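Local coordinates for protein-glutaminase (Chryseobacterium proteolyticum, PDB 2ZK9) that catalyses the deamidation of glutamine residues in proteins, hydrolysing the side-chain amide to leave glutamate and release ammonia, at residues A[44-47]-A[48-51]; A[154-157]-A[158-161]; A[135-138]-A[139-143]; A[13-16]-A[17-21]; A[113-116]-A[117-120]. All blocks are in the same frame, centred on the assembly; numbering follows the deposited sequence. Where two conformers were deposited one is given.

Interaction 1: A[44-47]-A[48-51]; sequences ARAH and KMRQ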
# COMPACT_ATOMS: atom_id res chain seq x y z
N ALA A 44 6.92 -0.11 -2.08
CA ALA A 44 7.34 -1.49 -1.79
C ALA A 44 6.24 -2.22 -1.05
O ALA A 44 5.95 -3.39 -1.33
CB ALA A 44 8.64 -1.45 -1.01
N ARG A 45 5.60 -1.56 -0.07
CA ARG A 45 4.51 -2.23 0.64
C ARG A 45 3.41 -2.65 -0.33
O ARG A 45 2.87 -3.74 -0.24
CB ARG A 45 3.97 -1.38 1.77
CG ARG A 45 4.98 -0.97 2.83
CD ARG A 45 4.35 -0.47 4.09
NE ARG A 45 3.42 0.67 3.94
CZ ARG A 45 3.79 1.93 3.86
NH1 ARG A 45 5.04 2.32 3.91
NH2 ARG A 45 2.86 2.89 3.70
N ALA A 46 3.07 -1.75 -1.26
CA ALA A 46 1.99 -2.03 -2.21
C ALA A 46 2.34 -3.17 -3.12
O ALA A 46 1.52 -4.04 -3.42
CB ALA A 46 1.62 -0.78 -2.98
N HIS A 47 3.60 -3.21 -3.61
CA HIS A 47 3.98 -4.26 -4.53
C HIS A 47 4.06 -5.62 -3.82
O HIS A 47 3.78 -6.65 -4.43
CB HIS A 47 5.31 -3.90 -5.20
CG HIS A 47 5.35 -4.22 -6.66
ND1 HIS A 47 4.38 -3.85 -7.47
CD2 HIS A 47 6.29 -4.81 -7.46
CE1 HIS A 47 4.65 -4.14 -8.73
NE2 HIS A 47 5.81 -4.75 -8.73
N LYS A 48 4.42 -5.61 -2.55
CA LYS A 48 4.43 -6.84 -1.76
C LYS A 48 3.02 -7.34 -1.48
O LYS A 48 2.75 -8.54 -1.55
CB LYS A 48 5.21 -6.65 -0.47
CG LYS A 48 5.59 -7.92 0.25
CD LYS A 48 6.64 -8.75 -0.48
CE LYS A 48 7.12 -9.91 0.34
NZ LYS A 48 8.04 -10.79 -0.39
N MET A 49 2.09 -6.42 -1.21
CA MET A 49 0.68 -6.82 -1.09
C MET A 49 0.19 -7.45 -2.37
O MET A 49 -0.53 -8.45 -2.36
CB MET A 49 -0.20 -5.62 -0.74
CG MET A 49 0.05 -5.10 0.67
SD MET A 49 -1.25 -3.94 1.22
CE MET A 49 -0.79 -2.44 0.37
N ARG A 50 0.56 -6.87 -3.51
CA ARG A 50 0.19 -7.43 -4.82
C ARG A 50 0.77 -8.82 -4.99
O ARG A 50 0.09 -9.69 -5.51
CB ARG A 50 0.62 -6.50 -5.93
CG ARG A 50 0.41 -7.13 -7.31
CD ARG A 50 0.70 -6.12 -8.37
NE ARG A 50 0.54 -6.71 -9.73
CZ ARG A 50 1.50 -7.18 -10.46
NH1 ARG A 50 2.80 -7.14 -10.09
NH2 ARG A 50 1.20 -7.69 -11.67
N GLN A 51 2.01 -9.07 -4.53
CA GLN A 51 2.59 -10.39 -4.63
C GLN A 51 1.72 -11.40 -3.87
O GLN A 51 1.55 -12.55 -4.33
CB GLN A 51 4.03 -10.41 -4.14
CG GLN A 51 4.71 -11.76 -4.21
CD GLN A 51 6.07 -11.81 -3.55
OE1 GLN A 51 6.18 -11.46 -2.39
NE2 GLN A 51 7.10 -12.18 -4.35
O HOH W 1 3.76 -7.38 -7.34

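Interaction 2: A[154-157]-A[158-161]; sequences NNLI and NTNC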
# COMPACT_ATOMS: atom_id res chain seq x y z
N ASN A 154 9.35 -6.02 -11.56
CA ASN A 154 8.64 -7.21 -11.88
C ASN A 154 9.09 -8.41 -11.05
O ASN A 154 8.26 -9.31 -10.79
CB ASN A 154 8.81 -7.55 -13.32
CG ASN A 154 7.98 -6.72 -14.24
OD1 ASN A 154 7.17 -5.92 -13.86
ND2 ASN A 154 8.24 -6.95 -15.50
N ASN A 155 10.35 -8.45 -10.65
CA ASN A 155 10.89 -9.55 -9.88
C ASN A 155 10.95 -9.28 -8.39
O ASN A 155 11.47 -10.09 -7.64
CB ASN A 155 12.28 -9.94 -10.45
CG ASN A 155 12.14 -10.49 -11.87
OD1 ASN A 155 12.84 -9.98 -12.75
ND2 ASN A 155 11.27 -11.39 -12.09
N LEU A 156 10.39 -8.12 -7.98
CA LEU A 156 10.31 -7.68 -6.60
C LEU A 156 11.66 -7.55 -5.95
O LEU A 156 11.78 -7.50 -4.71
CB LEU A 156 9.39 -8.51 -5.64
CG LEU A 156 7.92 -8.02 -5.62
CD1 LEU A 156 7.26 -8.37 -6.94
CD2 LEU A 156 7.19 -8.55 -4.39
N ILE A 157 12.71 -7.37 -6.76
CA ILE A 157 14.03 -7.15 -6.15
C ILE A 157 14.05 -5.85 -5.39
O ILE A 157 14.59 -5.79 -4.28
CB ILE A 157 15.11 -7.22 -7.24
CG1 ILE A 157 15.21 -8.69 -7.79
CG2 ILE A 157 16.45 -6.73 -6.76
CD1 ILE A 157 16.10 -8.82 -8.99
N ASN A 158 13.52 -4.78 -5.95
CA ASN A 158 13.55 -3.52 -5.21
C ASN A 158 12.67 -3.61 -3.96
O ASN A 158 13.06 -3.19 -2.88
CB ASN A 158 13.13 -2.35 -6.10
CG ASN A 158 13.54 -1.06 -5.49
OD1 ASN A 158 12.69 -0.31 -4.93
ND2 ASN A 158 14.80 -0.70 -5.57
N THR A 159 11.49 -4.17 -4.16
CA THR A 159 10.50 -4.29 -3.08
C THR A 159 11.10 -4.97 -1.89
O THR A 159 11.03 -4.49 -0.76
CB THR A 159 9.28 -5.07 -3.59
OG1 THR A 159 8.54 -4.31 -4.53
CG2 THR A 159 8.34 -5.44 -2.45
N ASN A 160 11.67 -6.16 -2.11
CA ASN A 160 12.17 -6.95 -0.98
C ASN A 160 13.36 -6.27 -0.33
O ASN A 160 13.52 -6.34 0.88
CB ASN A 160 12.47 -8.38 -1.44
CG ASN A 160 11.24 -9.16 -1.71
OD1 ASN A 160 10.30 -9.16 -0.88
ND2 ASN A 160 11.23 -9.94 -2.78
N CYS A 161 14.21 -5.62 -1.13
CA CYS A 161 15.37 -4.92 -0.59
C CYS A 161 14.96 -3.77 0.29
O CYS A 161 15.50 -3.57 1.40
CB CYS A 161 16.24 -4.37 -1.75
SG CYS A 161 17.92 -3.92 -1.26
O HOH W 2 12.69 -10.69 -5.27

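Interaction 3: A[135-138]-A[139-143]; sequences ANTA and GNVYY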
# COMPACT_ATOMS: atom_id res chain seq x y z
N ALA A 135 -4.64 8.73 -9.50
CA ALA A 135 -4.72 7.93 -10.73
C ALA A 135 -4.68 6.45 -10.36
O ALA A 135 -3.92 6.05 -9.49
CB ALA A 135 -3.54 8.26 -11.61
N ASN A 136 -5.45 5.67 -11.07
CA ASN A 136 -5.38 4.23 -10.99
C ASN A 136 -4.49 3.70 -12.07
O ASN A 136 -4.48 4.23 -13.19
CB ASN A 136 -6.75 3.58 -11.16
CG ASN A 136 -7.69 3.96 -10.01
OD1 ASN A 136 -7.26 4.27 -8.92
ND2 ASN A 136 -8.95 3.87 -10.29
N THR A 137 -3.73 2.65 -11.79
CA THR A 137 -2.90 1.98 -12.76
C THR A 137 -3.11 0.48 -12.64
O THR A 137 -3.57 -0.03 -11.63
CB THR A 137 -1.40 2.26 -12.59
OG1 THR A 137 -0.93 1.63 -11.38
CG2 THR A 137 -1.10 3.75 -12.46
N ALA A 138 -2.63 -0.23 -13.64
CA ALA A 138 -2.44 -1.67 -13.46
C ALA A 138 -1.56 -1.93 -12.25
O ALA A 138 -0.65 -1.15 -11.91
CB ALA A 138 -1.75 -2.25 -14.72
N GLY A 139 -1.80 -3.05 -11.61
CA GLY A 139 -1.05 -3.44 -10.44
C GLY A 139 0.43 -3.55 -10.64
O GLY A 139 1.23 -3.34 -9.72
N ASN A 140 0.83 -3.91 -11.86
CA ASN A 140 2.26 -4.14 -12.11
C ASN A 140 3.07 -2.84 -12.08
O ASN A 140 4.30 -2.92 -12.01
CB ASN A 140 2.51 -4.96 -13.36
CG ASN A 140 2.29 -4.30 -14.66
OD1 ASN A 140 2.94 -4.82 -15.65
ND2 ASN A 140 1.51 -3.33 -14.76
N VAL A 141 2.44 -1.69 -12.12
CA VAL A 141 3.18 -0.45 -12.01
C VAL A 141 3.69 -0.29 -10.59
O VAL A 141 2.92 -0.29 -9.62
CB VAL A 141 2.29 0.76 -12.41
CG1 VAL A 141 3.01 2.05 -12.16
CG2 VAL A 141 1.87 0.62 -13.89
N TYR A 142 4.99 -0.11 -10.45
CA TYR A 142 5.61 0.08 -9.14
C TYR A 142 5.51 1.52 -8.68
O TYR A 142 5.21 1.80 -7.51
CB TYR A 142 7.05 -0.31 -9.25
CG TYR A 142 7.86 -0.47 -7.96
CD1 TYR A 142 9.09 0.11 -7.86
CD2 TYR A 142 7.41 -1.24 -6.90
CE1 TYR A 142 9.88 -0.06 -6.70
CE2 TYR A 142 8.17 -1.45 -5.80
CZ TYR A 142 9.41 -0.86 -5.70
OH TYR A 142 10.16 -1.12 -4.56
N TYR A 143 5.75 2.46 -9.58
CA TYR A 143 5.62 3.89 -9.31
C TYR A 143 5.12 4.58 -10.60
O TYR A 143 5.57 4.26 -11.69
CB TYR A 143 6.91 4.53 -8.84
CG TYR A 143 6.83 6.01 -8.67
CD1 TYR A 143 6.04 6.59 -7.63
CD2 TYR A 143 7.40 6.89 -9.57
CE1 TYR A 143 5.91 7.95 -7.49
CE2 TYR A 143 7.30 8.25 -9.43
CZ TYR A 143 6.56 8.78 -8.39
OH TYR A 143 6.48 10.15 -8.31

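Interaction 4: A[13-16]-A[17-21]; sequences SLFN and QIKNE. Unlike the reference sequence in segment 17-21: E21 (reference Gln).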
# COMPACT_ATOMS: atom_id res chain seq x y z
N SER A 13 -10.20 -13.03 3.27
CA SER A 13 -9.07 -13.94 3.38
C SER A 13 -7.79 -13.26 2.92
O SER A 13 -6.71 -13.39 3.54
CB SER A 13 -9.35 -15.23 2.55
OG SER A 13 -8.17 -16.00 2.60
N LEU A 14 -7.86 -12.62 1.75
CA LEU A 14 -6.67 -11.96 1.22
C LEU A 14 -6.23 -10.82 2.17
O LEU A 14 -5.01 -10.65 2.41
CB LEU A 14 -6.95 -11.45 -0.17
CG LEU A 14 -7.17 -12.47 -1.25
CD1 LEU A 14 -7.77 -11.80 -2.48
CD2 LEU A 14 -5.82 -13.12 -1.59
N PHE A 15 -7.16 -10.05 2.71
CA PHE A 15 -6.80 -9.02 3.69
C PHE A 15 -6.05 -9.65 4.87
O PHE A 15 -5.01 -9.14 5.31
CB PHE A 15 -8.06 -8.27 4.15
CG PHE A 15 -7.68 -7.20 5.14
CD1 PHE A 15 -7.68 -7.41 6.51
CD2 PHE A 15 -7.30 -5.98 4.69
CE1 PHE A 15 -7.27 -6.42 7.36
CE2 PHE A 15 -6.87 -4.98 5.53
CZ PHE A 15 -6.82 -5.22 6.86
N ASN A 16 -6.60 -10.75 5.40
CA ASN A 16 -5.94 -11.40 6.52
C ASN A 16 -4.55 -11.90 6.16
O ASN A 16 -3.60 -11.81 6.97
CB ASN A 16 -6.85 -12.54 7.04
CG ASN A 16 -8.08 -12.02 7.74
OD1 ASN A 16 -8.17 -10.90 8.24
ND2 ASN A 16 -9.07 -12.93 7.72
N GLN A 17 -4.41 -12.47 4.96
CA GLN A 17 -3.10 -12.93 4.52
C GLN A 17 -2.10 -11.78 4.49
O GLN A 17 -0.93 -11.95 4.89
CB GLN A 17 -3.17 -13.58 3.14
CG GLN A 17 -4.03 -14.85 3.13
CD GLN A 17 -4.08 -15.35 1.73
OE1 GLN A 17 -3.01 -15.47 1.14
NE2 GLN A 17 -5.28 -15.57 1.21
N ILE A 18 -2.53 -10.64 4.00
CA ILE A 18 -1.65 -9.44 3.98
C ILE A 18 -1.33 -9.01 5.38
O ILE A 18 -0.15 -8.76 5.71
CB ILE A 18 -2.36 -8.34 3.16
CG1 ILE A 18 -2.32 -8.68 1.65
CG2 ILE A 18 -1.68 -7.02 3.42
CD1 ILE A 18 -3.25 -7.85 0.83
N LYS A 19 -2.33 -8.92 6.26
CA LYS A 19 -2.10 -8.45 7.62
C LYS A 19 -1.15 -9.38 8.35
O LYS A 19 -0.32 -8.95 9.15
CB LYS A 19 -3.42 -8.23 8.36
CG LYS A 19 -3.16 -7.35 9.62
CD LYS A 19 -4.41 -6.87 10.30
CE LYS A 19 -4.20 -6.04 11.51
NZ LYS A 19 -5.43 -5.79 12.26
N ASN A 20 -1.24 -10.66 8.07
CA ASN A 20 -0.37 -11.66 8.69
C ASN A 20 1.09 -11.48 8.34
O ASN A 20 1.95 -12.04 9.05
CB ASN A 20 -0.83 -13.08 8.34
CG ASN A 20 -2.04 -13.51 9.09
OD1 ASN A 20 -2.48 -12.88 10.05
ND2 ASN A 20 -2.52 -14.67 8.60
N GLU A 21 1.43 -10.74 7.29
CA GLU A 21 2.80 -10.48 6.91
C GLU A 21 3.34 -9.17 7.46
O GLU A 21 4.42 -8.75 7.12
CB GLU A 21 2.95 -10.51 5.36
CG GLU A 21 2.64 -11.88 4.79
CD GLU A 21 3.50 -12.96 5.40
OE1 GLU A 21 2.95 -14.10 5.69
OE2 GLU A 21 4.71 -12.73 5.60

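Interaction 5: A[113-116]-A[117-120]; sequences TDTA and WRNA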
# COMPACT_ATOMS: atom_id res chain seq x y z
N THR A 113 -13.09 2.08 1.18
CA THR A 113 -13.26 2.72 -0.13
C THR A 113 -12.06 3.57 -0.46
O THR A 113 -11.36 4.09 0.43
CB THR A 113 -14.53 3.60 -0.16
OG1 THR A 113 -14.36 4.65 0.79
CG2 THR A 113 -15.77 2.76 0.11
N ASP A 114 -11.86 3.80 -1.75
CA ASP A 114 -10.78 4.69 -2.15
C ASP A 114 -11.03 6.13 -1.67
O ASP A 114 -10.08 6.85 -1.38
CB ASP A 114 -10.50 4.62 -3.63
CG ASP A 114 -11.56 5.08 -4.56
OD1 ASP A 114 -11.23 5.39 -5.73
OD2 ASP A 114 -12.75 5.19 -4.16
N THR A 115 -12.29 6.56 -1.55
CA THR A 115 -12.53 7.92 -1.05
C THR A 115 -12.16 8.00 0.42
O THR A 115 -11.53 9.00 0.80
CB THR A 115 -13.98 8.32 -1.27
OG1 THR A 115 -14.77 7.25 -0.71
CG2 THR A 115 -14.32 8.45 -2.74
N ALA A 116 -12.45 6.99 1.24
CA ALA A 116 -12.00 7.03 2.63
C ALA A 116 -10.49 7.03 2.72
O ALA A 116 -9.87 7.72 3.55
CB ALA A 116 -12.59 5.85 3.38
N TRP A 117 -9.86 6.24 1.87
CA TRP A 117 -8.41 6.14 1.85
C TRP A 117 -7.74 7.47 1.51
O TRP A 117 -6.82 7.91 2.19
CB TRP A 117 -8.00 5.03 0.90
CG TRP A 117 -6.52 4.84 0.77
CD1 TRP A 117 -5.66 4.30 1.68
CD2 TRP A 117 -5.75 5.18 -0.37
NE1 TRP A 117 -4.40 4.27 1.16
CE2 TRP A 117 -4.40 4.81 -0.09
CE3 TRP A 117 -6.03 5.74 -1.62
CZ2 TRP A 117 -3.39 4.99 -1.01
CZ3 TRP A 117 -5.03 5.93 -2.52
CH2 TRP A 117 -3.70 5.57 -2.23
N ARG A 118 -8.19 8.07 0.41
CA ARG A 118 -7.58 9.36 0.04
C ARG A 118 -7.77 10.39 1.14
O ARG A 118 -6.89 11.21 1.41
CB ARG A 118 -8.12 9.86 -1.27
CG ARG A 118 -7.66 9.00 -2.47
CD ARG A 118 -7.89 9.70 -3.82
NE ARG A 118 -9.28 10.07 -4.05
CZ ARG A 118 -10.18 9.25 -4.54
NH1 ARG A 118 -9.91 8.00 -4.86
NH2 ARG A 118 -11.44 9.71 -4.71
N ASN A 119 -8.95 10.37 1.79
CA ASN A 119 -9.16 11.33 2.89
C ASN A 119 -8.19 11.09 4.05
O ASN A 119 -7.78 12.09 4.67
CB ASN A 119 -10.63 11.25 3.30
CG ASN A 119 -10.95 12.27 4.37
OD1 ASN A 119 -11.18 11.86 5.52
ND2 ASN A 119 -10.94 13.53 4.06
N ALA A 120 -7.80 9.84 4.33
CA ALA A 120 -6.80 9.58 5.35
C ALA A 120 -5.43 10.05 4.96
O ALA A 120 -4.54 10.13 5.83
CB ALA A 120 -6.77 8.10 5.69
O HOH W 3 -13.13 7.62 -6.05
O HOH W 4 -10.97 8.91 5.81

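Interaction 1: A[44-47]-A[48-51]
K48 N, M49 N, R50 N and Q51 N donate to A44 O, R45 O, A46 O and H47 O in turn, each N to O distance being 3.0 Å. The last of these, at H47 O, is the most bent, with 146° at the hydrogen. H47 O also accepts from a water at 3.0 Å. That water in turn accepts from R50 NH1 at 2.9 Å and rests over the centre of the H47 ring. It ties the guanidinium of R50 to the backbone of the preceding turn. On another side of the helix K48 NZ donates to Q51 OE1 at 2.8 Å, in the amide plane and on a lone pair. K48 NZ bonds to N160 OD1 as well.

H47 and R50 run alongside each other, with ring and guanidinium planes 26° apart. H47 CE1 lies 3.8 Å from R50 NH1. R50 reaches there because its CG stands opposite the backbone N (chi1 173°) and its chain is straight to NE. Both ends have stronger partners elsewhere: R50 pairs with D59, and H47 ND1 bonds to K62 NZ.

Apolar contact is slight. M49 bends at its sulfur, and its CE comes 4.4 Å from A46 CB.

This is the regular i to i+4 hydrogen bonding of an alpha helix, here helix 42-55. Through M49 and R45 the helix packs on strand 82-91, consistent with the helix-on-sheet core of papain-like folds.

Interaction 2: A[154-157]-A[158-161]
L156 O accepts from N160 N at 2.9 Å, the shortest direct polar bond between 154-157 and 158-161. It is nearly straight, 169° at the hydrogen. The side-chain amide of N160 curls back over the same residue: its CG stands beside the backbone N (chi1 -72°), and ND2 lies 3.7 Å from L156 CB. ND2 is also near L156 O, but the angle is too poor for a bond there. Instead N160 ND2 donates to a water at 3.0 Å, and this water donates to N155 O at 2.7 Å. The water links the loop to the first turn of the helix. The oxygen of the same amide goes to K48 of helix 42-55.

The next rung is longer: C161 N donates to I157 O at 3.2 Å. C161 is joined by a disulfide to C183, so this turn is tied to the C-terminal end of the chain.

L156 runs alongside T159, both heading out on the same side. L156 CG is 3.8 Å from T159 CB, and the methyl T159 CG2 rests against L156 CD2. L156 has two deposited conformers, so this fit describes one of them. T159 OG1 bonds to D153 OD2. An acidic group at this end would probably also be stabilised by the helix dipole.

L156 takes a left-handed backbone conformation (phi 60°). The stretch is the N-terminal start of helix 157-165, with L156 at the N-cap position and D153 OD1 accepting N158 N of the first turn.

Interaction 3: A[135-138]-A[139-143]
T137 turns its OG1 into the crowded position between backbone N and carbonyl carbon (chi1 69°), which brings the hydroxyl against V141. V141 places CG2 beside its own backbone N, facing T137. V141 runs nearly perpendicular to T137. T137 OG1 is 3.5 Å from V141 CB, and T137 CB is 3.9 Å from V141 CG2.

Both residues grip the same oxygen. T137 OG1 donates to A138 O at 2.8 Å, and V141 N donates to A138 O at 3.1 Å. They come from opposite faces of the carbonyl, 41° and 49° out of its plane. The peptide after A138 is thus clasped on both faces. The V141 bond closes a type I beta turn from A138 to V141. N140 ND2 lies 3.4 Å from A138 CB. A valine in place of T137 would lack the hydroxyl, so A138 O, held from one face alone, would probably be freer to turn.

The turn takes the chain out of strand 130-138, where T137 pairs with K62 of strand 61-66. K62 NZ bonds to G139 O and V141 O. Beyond the corner, L151 is faced by two successive residues, Y142 and Y143, which makes a classic beta bulge. V141 packs on Y150 and Y152 of strand 150-152, and N140 touches R50 of helix 42-55.

Interaction 4: A[13-16]-A[17-21]
N20 N donates to N16 O at 2.8 Å. The three preceding rungs, Q17 N to S13 O, I18 N to L14 O and K19 N to F15 O, are each 2.9 Å between N and O. E21 N donates to I18 O at 3.0 Å, three residues back.

Side chains lean on these carbonyls. I18 CG1 is 3.4 Å from L14 O, with CG1 beside its own backbone N (chi1 -73°). N20 lays CB 3.3 Å from N16 O. In one of its two deposited conformers Q17 sets CG 3.1 Å from S13 O. Q17 OE1 bonds to N56 ND2.

K19 follows the F15 ring outward. The extended lysine chain sets CD 4.1 Å from F15 CE1, and its NZ goes on to S108 O. N16 OD1 comes to the edge of the F15 ring, in its plane. F15 also touches P111 and I102. I18 packs on M49 and L53 of helix 42-55.

No charge pairs with another across this contact. The backbone bonds carry it, and the side chains divide: L14, F15 and I18 are buried, while N16, K19 and N20 lie at the surface, as in an amphipathic helix.

Interaction 5: A[113-116]-A[117-120]
R118 presents one face of its guanidinium to D114 O, which lies 3.6 Å above the plane towards the rim, with T115 CA over the same face. D114 OD1 and a water lie at its edge, in plane. The carboxylate stands almost perpendicular to the guanidinium, 87° between planes. This is an i to i+4 salt bridge on the first turn of helix 114-120. R118 NH1 meets D114 OD1 at 3.1 Å, a weak hydrogen bond. The bend at chi3 (-58°) turns the arginine back along the helix to its partner. The water donates to D114 OD1 at 2.9 Å and accepts from R118 NH2 at 3.0 Å, closing a second path between the charges.

Q63 has a part too: its NE2 donates to D114 OD1 and its OE1 accepts from R118 NH1. Y134 makes a cation-pi contact with R118. A leucine in place of R118 would probably leave D114 without its charged mate, Q63 OE1 without this donor and Y134 without its cation.

The backbone beneath is regular. R118 N reaches D114 O at 2.9 Å and 171°. W117 N bonds to T113 O, T113 being the N-cap residue. The W117 indole has D114 O near its edge, and its NE1 bonds to D103 OD2.

A second water donates to A116 O at 2.8 Å and to N119 OD1 at 3.0 Å.

Along the chain the order is interaction 4, 1, 5, 3, 2. Interaction 1, on helix 42-55, is the hub: it touches interactions 2, 3 and 4. Its helix meets helix 157-165 of interaction 2 on one side and helix 8-19 of interaction 4 on another. Interactions 2 and 3 also meet, where Y142 OH bonds to N158 OD1. Interaction 5 stands apart, about 27 Å from interaction 2 between centres, on the opposite side of the chain's centre. Strand 61-66 connects it with interaction 3 through Q63. Interactions 1, 4 and 5 belong to the glutaminase family region of the chain. Local helix and turn contacts thus join the central helix to sheet, flanking helix and C-terminal part.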